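Local coordinates for response regulator receiver (PDB 4G97), which probably controls the general stress response, its receiver domain governing whether a sigma-factor-like domain can bind an anti-sigma factor, at residues 5-10 with 54-59; 153-158 with 239-244; 171-176 with 201-206; 223-226 with 232-235. All coordinates share one frame; numbering follows the deposited sequence.

Contact 1 lies in the sigma-like part of the chain, and contacts 2, 3 and 4 lie in the receiver domain. Contact 4 comes closest to crossing between them. Its centre is about 18 Å from that of contact 1, their nearest atoms are about 6 Å apart, and R19 of helix 11-22 bonds to it. Contacts 3 and 4 touch through I201 CD1 and L225 CD2, 3.9 Å apart. Contacts 2 and 3 meet where M153 CE lies 4.2 Å from R171 NH2. Contact 2 leads to the predicted phosphorylation site: K239 forms a salt bridge with D191, which is unmodified here. The calcium ion is bound by H265 and H268, probably tag residues, outside all four contacts.

Contact 1: 5-10 with 54-59; sequences TRIAPH and IGLYRL
L56 has its CG anti to the backbone N (chi1 -179°), and its two methyl groups reach from helix 52-64 to segment 5-10. I7 answers with CG1 set between its own backbone N and carbonyl carbon (chi1 70°), which turns CG1, and with it CD1, toward the leucine. The two side chains cross at about a right angle, with I7 CD1 4.1 Å from L56 CD1. The other branch of the leucine makes the closer contacts. L56 CD2 rests 3.6 Å from H10 CB. The same methyl is 3.9 Å from I7 O. That carbonyl oxygen accepts a bond from H10 N at 2.8 Å, so the methyl lies against a turn whose polar atom already has a partner. H10 touches the leucine through its CB rather than its imidazole.

Other helices close the core around this pair. I7 also packs on L36 and L39 of helix 25-41 and on F46, and L56 reaches L14 of helix 11-22. The next residue, Y57, meets F107 edge-to-face and bonds through its hydroxyl to E105 and R53. The contact thus joins helix 52-64 to the N-terminal turn within the Sigma2-like helical bundle. No hydrogen bond or ion pair crosses between the segments. The two are held together by buried aliphatic packing, so shape and the exclusion of water matter here more than polar direction.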
loop_
_atom_site.group_PDB
_atom_site.type_symbol
_atom_site.label_atom_id
_atom_site.label_comp_id
_atom_site.label_asym_id
_atom_site.label_seq_id
_atom_site.Cartn_x
_atom_site.Cartn_y
_atom_site.Cartn_z
ATOM N N THR A 5 0.992 -16.309 -19.345
ATOM C CA THR A 5 -0.365 -16.533 -18.842
ATOM C C THR A 5 -0.391 -17.104 -17.416
ATOM O O THR A 5 -1.426 -17.054 -16.750
ATOM C CB THR A 5 -1.231 -17.283 -19.872
ATOM O OG1 THR A 5 -1.020 -18.688 -19.762
ATOM C CG2 THR A 5 -0.991 -16.803 -21.325
ATOM N N ARG A 6 0.742 -17.659 -16.947
ATOM C CA ARG A 6 0.855 -18.163 -15.586
ATOM C C ARG A 6 1.038 -16.960 -14.647
ATOM O O ARG A 6 0.451 -16.933 -13.564
ATOM C CB ARG A 6 2.040 -19.145 -15.450
ATOM C CG ARG A 6 1.754 -20.555 -16.022
ATOM C CD ARG A 6 2.699 -21.652 -15.536
ATOM N NE ARG A 6 4.118 -21.346 -15.728
ATOM C CZ ARG A 6 4.886 -21.877 -16.677
ATOM N NH1 ARG A 6 4.382 -22.761 -17.534
ATOM N NH2 ARG A 6 6.159 -21.529 -16.778
ATOM N N ILE A 7 1.852 -15.970 -15.073
ATOM C CA ILE A 7 2.173 -14.796 -14.264
ATOM C C ILE A 7 1.241 -13.583 -14.407
ATOM O O ILE A 7 1.034 -12.867 -13.421
ATOM C CB ILE A 7 3.682 -14.431 -14.259
ATOM C CG1 ILE A 7 4.166 -13.899 -15.595
ATOM C CG2 ILE A 7 4.569 -15.565 -13.717
ATOM C CD1 ILE A 7 4.429 -12.436 -15.561
ATOM N N ALA A 8 0.660 -13.361 -15.612
ATOM C CA ALA A 8 -0.247 -12.226 -15.874
ATOM C C ALA A 8 -1.292 -11.972 -14.769
ATOM O O ALA A 8 -1.426 -10.810 -14.376
ATOM C CB ALA A 8 -0.925 -12.359 -17.232
ATOM N N PRO A 9 -1.988 -12.993 -14.186
ATOM C CA PRO A 9 -2.966 -12.682 -13.125
ATOM C C PRO A 9 -2.372 -12.125 -11.842
ATOM O O PRO A 9 -3.119 -11.565 -11.036
ATOM C CB PRO A 9 -3.640 -14.033 -12.847
ATOM C CG PRO A 9 -3.349 -14.866 -14.028
ATOM C CD PRO A 9 -2.002 -14.440 -14.491
ATOM N N HIS A 10 -1.051 -12.307 -11.634
ATOM C CA HIS A 10 -0.390 -11.893 -10.402
ATOM C C HIS A 10 0.249 -10.482 -10.473
ATOM O O HIS A 10 0.661 -9.946 -9.438
ATOM C CB HIS A 10 0.614 -12.983 -9.955
ATOM C CG HIS A 10 -0.006 -14.353 -9.854
ATOM N ND1 HIS A 10 -0.989 -14.636 -8.920
ATOM C CD2 HIS A 10 0.196 -15.453 -10.617
ATOM C CE1 HIS A 10 -1.340 -15.897 -9.131
ATOM N NE2 HIS A 10 -0.639 -16.436 -10.127
ATOM N N ILE A 54 4.488 -16.899 -5.930
ATOM C CA ILE A 54 5.706 -16.900 -5.107
ATOM C C ILE A 54 6.937 -16.668 -5.993
ATOM O O ILE A 54 7.742 -15.797 -5.676
ATOM C CB ILE A 54 5.803 -18.159 -4.181
ATOM C CG1 ILE A 54 4.586 -18.232 -3.236
ATOM C CG2 ILE A 54 7.129 -18.190 -3.377
ATOM C CD1 ILE A 54 4.370 -19.591 -2.511
ATOM N N GLY A 55 7.035 -17.403 -7.112
ATOM C CA GLY A 55 8.119 -17.254 -8.087
ATOM C C GLY A 55 8.198 -15.860 -8.700
ATOM O O GLY A 55 9.296 -15.341 -8.945
ATOM N N LEU A 56 7.025 -15.234 -8.950
ATOM C CA LEU A 56 6.991 -13.884 -9.500
ATOM C C LEU A 56 7.518 -12.875 -8.468
ATOM O O LEU A 56 8.345 -12.042 -8.819
ATOM C CB LEU A 56 5.574 -13.504 -9.976
ATOM C CG LEU A 56 5.368 -12.109 -10.598
ATOM C CD1 LEU A 56 6.207 -11.916 -11.866
ATOM C CD2 LEU A 56 3.912 -11.859 -10.928
ATOM N N TYR A 57 7.045 -12.960 -7.205
ATOM C CA TYR A 57 7.450 -12.055 -6.121
ATOM C C TYR A 57 8.914 -12.246 -5.748
ATOM O O TYR A 57 9.598 -11.258 -5.447
ATOM C CB TYR A 57 6.574 -12.272 -4.895
ATOM C CG TYR A 57 5.277 -11.498 -4.918
ATOM C CD1 TYR A 57 4.225 -11.887 -5.740
ATOM C CD2 TYR A 57 5.096 -10.378 -4.108
ATOM C CE1 TYR A 57 3.013 -11.196 -5.737
ATOM C CE2 TYR A 57 3.891 -9.686 -4.093
ATOM C CZ TYR A 57 2.842 -10.115 -4.884
ATOM O OH TYR A 57 1.647 -9.449 -4.850
ATOM N N ARG A 58 9.396 -13.522 -5.787
ATOM C CA ARG A 58 10.802 -13.907 -5.543
ATOM C C ARG A 58 11.719 -13.263 -6.588
ATOM O O ARG A 58 12.732 -12.657 -6.237
ATOM C CB ARG A 58 10.954 -15.449 -5.553
ATOM C CG ARG A 58 12.334 -15.906 -5.118
ATOM C CD ARG A 58 12.357 -17.384 -4.871
ATOM N NE ARG A 58 13.731 -17.877 -4.880
ATOM C CZ ARG A 58 14.068 -19.160 -4.887
ATOM N NH1 ARG A 58 13.129 -20.102 -4.886
ATOM N NH2 ARG A 58 15.346 -19.515 -4.900
ATOM N N LEU A 59 11.342 -13.354 -7.874
ATOM C CA LEU A 59 12.078 -12.714 -8.961
ATOM C C LEU A 59 12.114 -11.211 -8.719
ATOM O O LEU A 59 13.192 -10.613 -8.788
ATOM C CB LEU A 59 11.402 -13.027 -10.301
ATOM C CG LEU A 59 11.967 -12.373 -11.562
ATOM C CD1 LEU A 59 13.412 -12.777 -11.801
ATOM C CD2 LEU A 59 11.133 -12.770 -12.764
#

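Contact 2: 153-158 with 239-244; sequences MDIEQM and KPFNPD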
loop_
_atom_site.group_PDB
_atom_site.type_symbol
_atom_site.label_atom_id
_atom_site.label_comp_id
_atom_site.label_asym_id
_atom_site.label_seq_id
_atom_site.Cartn_x
_atom_site.Cartn_y
_atom_site.Cartn_z
ATOM N N MET A 153 -16.278 2.942 10.981
ATOM C CA MET A 153 -15.953 2.675 12.388
ATOM C C MET A 153 -14.808 1.709 12.546
ATOM O O MET A 153 -14.012 1.879 13.467
ATOM C CB MET A 153 -17.176 2.190 13.196
ATOM C CG MET A 153 -18.279 3.216 13.338
ATOM S SD MET A 153 -17.721 4.848 13.904
ATOM C CE MET A 153 -18.834 5.889 12.979
ATOM N N ASP A 154 -14.703 0.687 11.664
ATOM C CA ASP A 154 -13.606 -0.278 11.770
ATOM C C ASP A 154 -12.245 0.350 11.468
ATOM O O ASP A 154 -11.260 0.013 12.135
ATOM C CB ASP A 154 -13.865 -1.547 10.934
ATOM C CG ASP A 154 -15.010 -2.441 11.440
ATOM O OD1 ASP A 154 -15.448 -2.264 12.622
ATOM O OD2 ASP A 154 -15.472 -3.316 10.661
ATOM N N ILE A 155 -12.192 1.265 10.480
ATOM C CA ILE A 155 -10.974 2.012 10.139
ATOM C C ILE A 155 -10.637 2.905 11.357
ATOM O O ILE A 155 -9.500 2.892 11.821
ATOM C CB ILE A 155 -11.158 2.884 8.853
ATOM C CG1 ILE A 155 -11.472 2.033 7.611
ATOM C CG2 ILE A 155 -9.908 3.746 8.604
ATOM C CD1 ILE A 155 -12.197 2.797 6.558
ATOM N N GLU A 156 -11.641 3.653 11.869
ATOM C CA GLU A 156 -11.506 4.554 13.036
ATOM C C GLU A 156 -10.925 3.858 14.243
ATOM O O GLU A 156 -9.933 4.328 14.799
ATOM C CB GLU A 156 -12.827 5.268 13.369
ATOM C CG GLU A 156 -12.710 6.186 14.588
ATOM C CD GLU A 156 -13.877 7.092 14.921
ATOM O OE1 GLU A 156 -14.615 7.498 13.996
ATOM O OE2 GLU A 156 -13.999 7.477 16.105
ATOM N N GLN A 157 -11.486 2.695 14.599
ATOM C CA GLN A 157 -11.026 1.877 15.717
ATOM C C GLN A 157 -9.567 1.442 15.541
ATOM O O GLN A 157 -8.803 1.529 16.500
ATOM C CB GLN A 157 -11.943 0.657 15.901
ATOM N N MET A 158 -9.171 0.991 14.327
ATOM C CA MET A 158 -7.782 0.559 14.058
ATOM C C MET A 158 -6.791 1.728 14.158
ATOM O O MET A 158 -5.732 1.599 14.759
ATOM C CB MET A 158 -7.652 -0.116 12.674
ATOM C CG MET A 158 -6.179 -0.440 12.271
ATOM S SD MET A 158 -5.444 -1.850 13.176
ATOM C CE MET A 158 -4.082 -1.161 13.807
ATOM N N LYS A 239 -11.257 -3.642 0.579
ATOM C CA LYS A 239 -12.367 -3.755 1.513
ATOM C C LYS A 239 -13.167 -5.029 1.168
ATOM O O LYS A 239 -13.413 -5.263 -0.012
ATOM C CB LYS A 239 -13.208 -2.483 1.685
ATOM C CG LYS A 239 -14.020 -2.054 0.498
ATOM C CD LYS A 239 -15.022 -0.999 0.891
ATOM C CE LYS A 239 -15.784 -0.588 -0.337
ATOM N NZ LYS A 239 -16.872 0.356 -0.006
ATOM N N PRO A 240 -13.479 -5.922 2.140
ATOM C CA PRO A 240 -13.162 -5.840 3.579
ATOM C C PRO A 240 -11.668 -6.098 3.754
ATOM O O PRO A 240 -11.051 -6.706 2.876
ATOM C CB PRO A 240 -14.035 -6.952 4.186
ATOM C CG PRO A 240 -14.098 -7.986 3.111
ATOM C CD PRO A 240 -14.186 -7.186 1.821
ATOM N N PHE A 241 -11.075 -5.609 4.842
ATOM C CA PHE A 241 -9.630 -5.749 5.049
ATOM C C PHE A 241 -9.309 -6.426 6.312
ATOM O O PHE A 241 -10.076 -6.347 7.271
ATOM C CB PHE A 241 -8.940 -4.344 5.109
ATOM C CG PHE A 241 -9.707 -3.326 5.940
ATOM C CD1 PHE A 241 -10.588 -2.437 5.339
ATOM C CD2 PHE A 241 -9.581 -3.293 7.324
ATOM C CE1 PHE A 241 -11.331 -1.537 6.109
ATOM C CE2 PHE A 241 -10.314 -2.387 8.090
ATOM C CZ PHE A 241 -11.203 -1.535 7.481
ATOM N N ASN A 242 -8.116 -7.018 6.343
ATOM C CA ASN A 242 -7.490 -7.479 7.543
ATOM C C ASN A 242 -7.035 -6.126 8.186
ATOM O O ASN A 242 -6.336 -5.358 7.508
ATOM C CB ASN A 242 -6.248 -8.331 7.204
ATOM C CG ASN A 242 -5.476 -8.817 8.429
ATOM O OD1 ASN A 242 -5.508 -8.217 9.510
ATOM N ND2 ASN A 242 -4.718 -9.897 8.285
ATOM N N PRO A 243 -7.389 -5.806 9.461
ATOM C CA PRO A 243 -6.898 -4.541 10.058
ATOM C C PRO A 243 -5.370 -4.350 9.985
ATOM O O PRO A 243 -4.923 -3.209 9.944
ATOM C CB PRO A 243 -7.412 -4.596 11.506
ATOM C CG PRO A 243 -7.779 -6.050 11.741
ATOM C CD PRO A 243 -8.219 -6.569 10.418
ATOM N N ASP A 244 -4.579 -5.452 9.919
ATOM C CA ASP A 244 -3.122 -5.428 9.745
ATOM C C ASP A 244 -2.697 -4.844 8.382
ATOM O O ASP A 244 -1.603 -4.276 8.284
ATOM C CB ASP A 244 -2.516 -6.833 9.920
ATOM C CG ASP A 244 -2.313 -7.240 11.368
ATOM O OD1 ASP A 244 -2.789 -6.505 12.267
ATOM O OD2 ASP A 244 -1.654 -8.271 11.606
#
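I155 and F241 form the tight part of this contact. I155 CG1 lies 3.6 Å from F241 CZ and 3.9 Å from F241 CE1. The two side chains cross at about a right angle, and the isoleucine comes to the ring obliquely. F241 reaches helix 149-161 because its CG stands between the backbone N and the carbonyl carbon (chi1 43°). A second touch lies further along the helix. M158 is bent at chi2 and chi3, and its SD makes an apolar contact with P243 CB at 3.8 Å. The same sulfur is 3.5 Å from the carbonyl oxygen P243 O.

The margin is looser. D154 is exposed and reaches the ring only with its CB, 4.4 Å from F241 CZ. P243 is exposed as well. N242 beside it caps the start of helix 243-265. Its OD1 takes the N-H of D244 at 2.9 Å, with the donor 46° out of the carbonyl plane. No hydrogen bond joins the two segments.

A cis peptide precedes P240, and the lysine before it, K239, forms a salt bridge with D191. This lysine and cis-proline pair is a hallmark of receiver domains. The phenylalanine that follows packs on V246 of helix 243-265. I155 continues inward to I144 of strand 141-145 and I218 of strand 215-219. The contact therefore ties helix 149-161 to the start of helix 243-265 over one side of the parallel sheet.

Contact 3: 171-176 with 201-206; sequences RTKDEA and IDAVNE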
loop_
_atom_site.group_PDB
_atom_site.type_symbol
_atom_site.label_atom_id
_atom_site.label_comp_id
_atom_site.label_asym_id
_atom_site.label_seq_id
_atom_site.Cartn_x
_atom_site.Cartn_y
_atom_site.Cartn_z
ATOM N N ARG A 171 -18.891 11.499 4.174
ATOM C CA ARG A 171 -19.672 10.520 3.409
ATOM C C ARG A 171 -19.799 10.895 1.919
ATOM O O ARG A 171 -20.035 10.020 1.086
ATOM C CB ARG A 171 -21.063 10.291 4.053
ATOM C CG ARG A 171 -21.058 10.055 5.573
ATOM C CD ARG A 171 -20.968 8.589 5.961
ATOM N NE ARG A 171 -20.831 8.394 7.411
ATOM C CZ ARG A 171 -20.374 7.283 7.989
ATOM N NH1 ARG A 171 -19.980 6.252 7.246
ATOM N NH2 ARG A 171 -20.296 7.199 9.313
ATOM N N THR A 172 -19.642 12.189 1.585
ATOM C CA THR A 172 -19.744 12.690 0.197
ATOM C C THR A 172 -18.525 13.540 -0.141
ATOM O O THR A 172 -17.750 13.852 0.759
ATOM C CB THR A 172 -21.031 13.531 -0.007
ATOM O OG1 THR A 172 -20.803 14.873 0.440
ATOM C CG2 THR A 172 -22.254 12.939 0.677
ATOM N N LYS A 173 -18.389 13.963 -1.421
ATOM C CA LYS A 173 -17.296 14.831 -1.869
ATOM C C LYS A 173 -17.376 16.206 -1.179
ATOM O O LYS A 173 -16.353 16.722 -0.725
ATOM C CB LYS A 173 -17.316 14.973 -3.394
ATOM C CG LYS A 173 -16.243 15.902 -3.950
ATOM C CD LYS A 173 -16.436 16.150 -5.428
ATOM C CE LYS A 173 -15.423 17.123 -5.970
ATOM N NZ LYS A 173 -15.736 18.528 -5.593
ATOM N N ASP A 174 -18.594 16.773 -1.087
ATOM C CA ASP A 174 -18.891 18.066 -0.463
ATOM C C ASP A 174 -18.547 18.085 1.026
ATOM O O ASP A 174 -17.967 19.064 1.490
ATOM C CB ASP A 174 -20.358 18.424 -0.671
ATOM N N GLU A 175 -18.894 17.014 1.775
ATOM C CA GLU A 175 -18.562 16.933 3.203
ATOM C C GLU A 175 -17.055 16.816 3.376
ATOM O O GLU A 175 -16.521 17.383 4.327
ATOM C CB GLU A 175 -19.226 15.736 3.882
ATOM C CG GLU A 175 -20.715 15.887 4.119
ATOM C CD GLU A 175 -21.392 14.702 4.782
ATOM O OE1 GLU A 175 -20.725 13.663 4.993
ATOM O OE2 GLU A 175 -22.599 14.816 5.089
ATOM N N ALA A 176 -16.379 16.091 2.444
ATOM C CA ALA A 176 -14.934 15.852 2.450
ATOM C C ALA A 176 -14.114 17.118 2.275
ATOM O O ALA A 176 -13.138 17.288 3.002
ATOM C CB ALA A 176 -14.548 14.815 1.403
ATOM N N ILE A 201 -11.628 9.321 -5.559
ATOM C CA ILE A 201 -10.348 9.724 -6.172
ATOM C C ILE A 201 -10.444 11.199 -6.617
ATOM O O ILE A 201 -9.540 11.984 -6.317
ATOM C CB ILE A 201 -9.926 8.777 -7.355
ATOM C CG1 ILE A 201 -9.725 7.327 -6.877
ATOM C CG2 ILE A 201 -8.661 9.294 -8.089
ATOM C CD1 ILE A 201 -9.626 6.301 -7.985
ATOM N N ASP A 202 -11.537 11.559 -7.332
ATOM C CA ASP A 202 -11.794 12.922 -7.822
ATOM C C ASP A 202 -11.940 13.883 -6.660
ATOM O O ASP A 202 -11.380 14.977 -6.708
ATOM C CB ASP A 202 -13.033 12.967 -8.743
ATOM C CG ASP A 202 -12.824 12.332 -10.109
ATOM O OD1 ASP A 202 -11.980 11.415 -10.221
ATOM O OD2 ASP A 202 -13.538 12.715 -11.052
ATOM N N ALA A 203 -12.633 13.438 -5.593
ATOM C CA ALA A 203 -12.814 14.167 -4.336
ATOM C C ALA A 203 -11.450 14.434 -3.695
ATOM O O ALA A 203 -11.183 15.562 -3.282
ATOM C CB ALA A 203 -13.691 13.355 -3.382
ATOM N N VAL A 204 -10.572 13.408 -3.651
ATOM C CA VAL A 204 -9.225 13.544 -3.092
ATOM C C VAL A 204 -8.341 14.468 -3.961
ATOM O O VAL A 204 -7.651 15.325 -3.407
ATOM C CB VAL A 204 -8.565 12.178 -2.768
ATOM C CG1 VAL A 204 -7.058 12.307 -2.564
ATOM C CG2 VAL A 204 -9.214 11.542 -1.546
ATOM N N ASN A 205 -8.381 14.306 -5.302
ATOM C CA ASN A 205 -7.595 15.114 -6.252
ATOM C C ASN A 205 -7.728 16.642 -6.096
ATOM O O ASN A 205 -6.753 17.360 -6.329
ATOM C CB ASN A 205 -7.796 14.648 -7.695
ATOM C CG ASN A 205 -7.005 13.402 -8.027
ATOM O OD1 ASN A 205 -5.905 13.161 -7.502
ATOM N ND2 ASN A 205 -7.541 12.585 -8.923
ATOM N N GLU A 206 -8.896 17.115 -5.628
ATOM C CA GLU A 206 -9.174 18.530 -5.348
ATOM C C GLU A 206 -8.371 19.043 -4.144
ATOM O O GLU A 206 -7.897 20.178 -4.175
ATOM C CB GLU A 206 -10.675 18.765 -5.156
ATOM C CG GLU A 206 -11.468 18.471 -6.420
ATOM C CD GLU A 206 -12.701 19.310 -6.701
ATOM O OE1 GLU A 206 -13.026 20.208 -5.889
ATOM O OE2 GLU A 206 -13.355 19.055 -7.739
#
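K173 and A203 join two neighbouring helices of the receiver's alternating beta-alpha fold, 173-183 and 200-210, on one side of the five-stranded parallel sheet. The segment starts at R171, just after strand 165-170. Its backbone N gives a bond of 3.0 Å to E175 OE1, meeting that oxygen nearly along the C-O direction. R171 also packs against P149 and A152 of helix 149-161.

T172 is the N-cap of helix 173-183. Its OG1 accepts from E175 N at 3.2 Å in an almost straight bond (169°). E175 therefore takes part twice in fixing the start of the helix, once through its backbone and once through its carboxylate.

K173 carries most of the contact. CG is anti to the backbone N (chi1 178°), and the chain runs out extended over A203, with K173 CG 3.7 Å from A203 CB. It then turns only at its last bond (chi4 -76°), where the ammonium group meets E206. K173 NZ is 3.2 Å from E206 OE1, a salt bridge, and is just as near to OE2. The ammonium thus sits before both oxygens of the carboxylate. E206 is exposed, so the ion pair lies toward solvent, while A203 beneath the lysine chain is buried. Next to A203, V204 faces the sheet and packs on V188, A190, V215 and F217.

A176 ends the walk. Its N bonds to T172 O in the first turn of the helix. A176 CB points inward, but it stays 5.1 Å from A203 CB, beyond contact.

Contact 4: 223-226 with 232-235; sequences ERLL and EPTF
E232 lays its whole side chain along the carbonyl of L225. CG is anti to its own carbonyl carbon (chi1 -75°), and the chain is extended beyond it. CB starts 3.3 Å from L225 O. CG keeps nearly the same distance from that oxygen. CD comes 3.1 Å from L225 O and 3.4 Å from L225 C. At the tip the two oxygens find different partners. E232 OE1 is 3.4 Å from L225 O; both are acceptors, and no bond joins them. R19 of helix 11-22 serves both, with NH2 in a salt bridge to OE1 and NH1 bonded to L225 O. This positive charge probably offsets the crowding of oxygens. OE1 also takes the backbone N-H of G228. OE2 bonds to the T227 hydroxyl and accepts a hydrogen bond from a water that also donates to R224 O.

Apolar packing lies beside this polar cluster. L225 and P233 cross at about a right angle, with L225 CB 4.0 Å from P233 CD and L225 CD1 4.1 Å from P233 CG.

Both segments belong to the connection between strands 215-219 and 236-238. A canonical receiver carries a helix here, but this chain has a short 3-10 turn and irregular loop. Bound by R15 and R19, this connection forms part of a packed interface between receiver and sigma-like domain, consistent with the closed, unphosphorylated state of a PhyR protein.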
loop_
_atom_site.group_PDB
_atom_site.type_symbol
_atom_site.label_atom_id
_atom_site.label_comp_id
_atom_site.label_asym_id
_atom_site.label_seq_id
_atom_site.Cartn_x
_atom_site.Cartn_y
_atom_site.Cartn_z
ATOM N N GLU A 223 -7.782 -4.511 -8.305
ATOM C CA GLU A 223 -7.146 -4.808 -9.593
ATOM C C GLU A 223 -7.397 -3.725 -10.631
ATOM O O GLU A 223 -6.487 -3.415 -11.375
ATOM C CB GLU A 223 -7.599 -6.182 -10.129
ATOM C CG GLU A 223 -7.298 -7.341 -9.185
ATOM C CD GLU A 223 -8.346 -7.629 -8.118
ATOM O OE1 GLU A 223 -9.280 -6.809 -7.933
ATOM O OE2 GLU A 223 -8.239 -8.701 -7.480
ATOM N N ARG A 224 -8.597 -3.104 -10.627
ATOM C CA ARG A 224 -8.981 -1.989 -11.512
ATOM C C ARG A 224 -8.024 -0.780 -11.382
ATOM O O ARG A 224 -7.918 0.037 -12.307
ATOM C CB ARG A 224 -10.396 -1.494 -11.154
ATOM C CG ARG A 224 -11.515 -2.377 -11.639
ATOM C CD ARG A 224 -12.836 -1.731 -11.277
ATOM N NE ARG A 224 -13.962 -2.397 -11.932
ATOM C CZ ARG A 224 -15.240 -2.194 -11.629
ATOM N NH1 ARG A 224 -15.575 -1.365 -10.646
ATOM N NH2 ARG A 224 -16.194 -2.833 -12.292
ATOM N N LEU A 225 -7.325 -0.691 -10.249
ATOM C CA LEU A 225 -6.420 0.416 -9.945
ATOM C C LEU A 225 -4.983 -0.030 -9.860
ATOM O O LEU A 225 -4.129 0.706 -9.372
ATOM C CB LEU A 225 -6.869 1.106 -8.651
ATOM C CG LEU A 225 -8.245 1.772 -8.696
ATOM C CD1 LEU A 225 -8.628 2.240 -7.329
ATOM C CD2 LEU A 225 -8.247 2.996 -9.628
ATOM N N LEU A 226 -4.697 -1.217 -10.393
ATOM C CA LEU A 226 -3.344 -1.753 -10.355
ATOM C C LEU A 226 -2.859 -2.157 -11.745
ATOM O O LEU A 226 -2.047 -3.063 -11.882
ATOM C CB LEU A 226 -3.261 -2.923 -9.334
ATOM C CG LEU A 226 -3.514 -2.600 -7.852
ATOM C CD1 LEU A 226 -3.745 -3.882 -7.036
ATOM C CD2 LEU A 226 -2.344 -1.781 -7.258
ATOM N N GLU A 232 -2.733 6.136 -10.868
ATOM C CA GLU A 232 -3.448 5.284 -9.909
ATOM C C GLU A 232 -2.911 5.468 -8.478
ATOM O O GLU A 232 -1.774 5.917 -8.321
ATOM C CB GLU A 232 -3.283 3.803 -10.306
ATOM C CG GLU A 232 -4.099 3.346 -11.501
ATOM C CD GLU A 232 -3.630 2.062 -12.167
ATOM O OE1 GLU A 232 -2.429 1.722 -12.075
ATOM O OE2 GLU A 232 -4.472 1.414 -12.824
ATOM N N PRO A 233 -3.659 5.029 -7.437
ATOM C CA PRO A 233 -3.148 5.160 -6.053
ATOM C C PRO A 233 -1.833 4.461 -5.768
ATOM O O PRO A 233 -1.557 3.386 -6.314
ATOM C CB PRO A 233 -4.237 4.490 -5.204
ATOM C CG PRO A 233 -5.486 4.574 -6.031
ATOM C CD PRO A 233 -5.031 4.464 -7.455
ATOM N N THR A 234 -1.042 5.048 -4.865
ATOM C CA THR A 234 0.209 4.456 -4.394
ATOM C C THR A 234 -0.145 3.400 -3.327
ATOM O O THR A 234 0.471 2.345 -3.274
ATOM C CB THR A 234 1.110 5.561 -3.796
ATOM O OG1 THR A 234 1.491 6.424 -4.849
ATOM C CG2 THR A 234 2.358 5.018 -3.108
ATOM N N PHE A 235 -1.092 3.727 -2.448
ATOM C CA PHE A 235 -1.463 2.873 -1.314
ATOM C C PHE A 235 -2.902 2.461 -1.447
ATOM O O PHE A 235 -3.770 3.305 -1.615
ATOM C CB PHE A 235 -1.186 3.590 0.017
ATOM C CG PHE A 235 0.238 4.049 0.194
ATOM C CD1 PHE A 235 1.271 3.125 0.375
ATOM C CD2 PHE A 235 0.543 5.406 0.265
ATOM C CE1 PHE A 235 2.588 3.548 0.532
ATOM C CE2 PHE A 235 1.868 5.833 0.443
ATOM C CZ PHE A 235 2.881 4.903 0.583
HETATM O O HOH W 1 -6.773 2.226 -13.392
#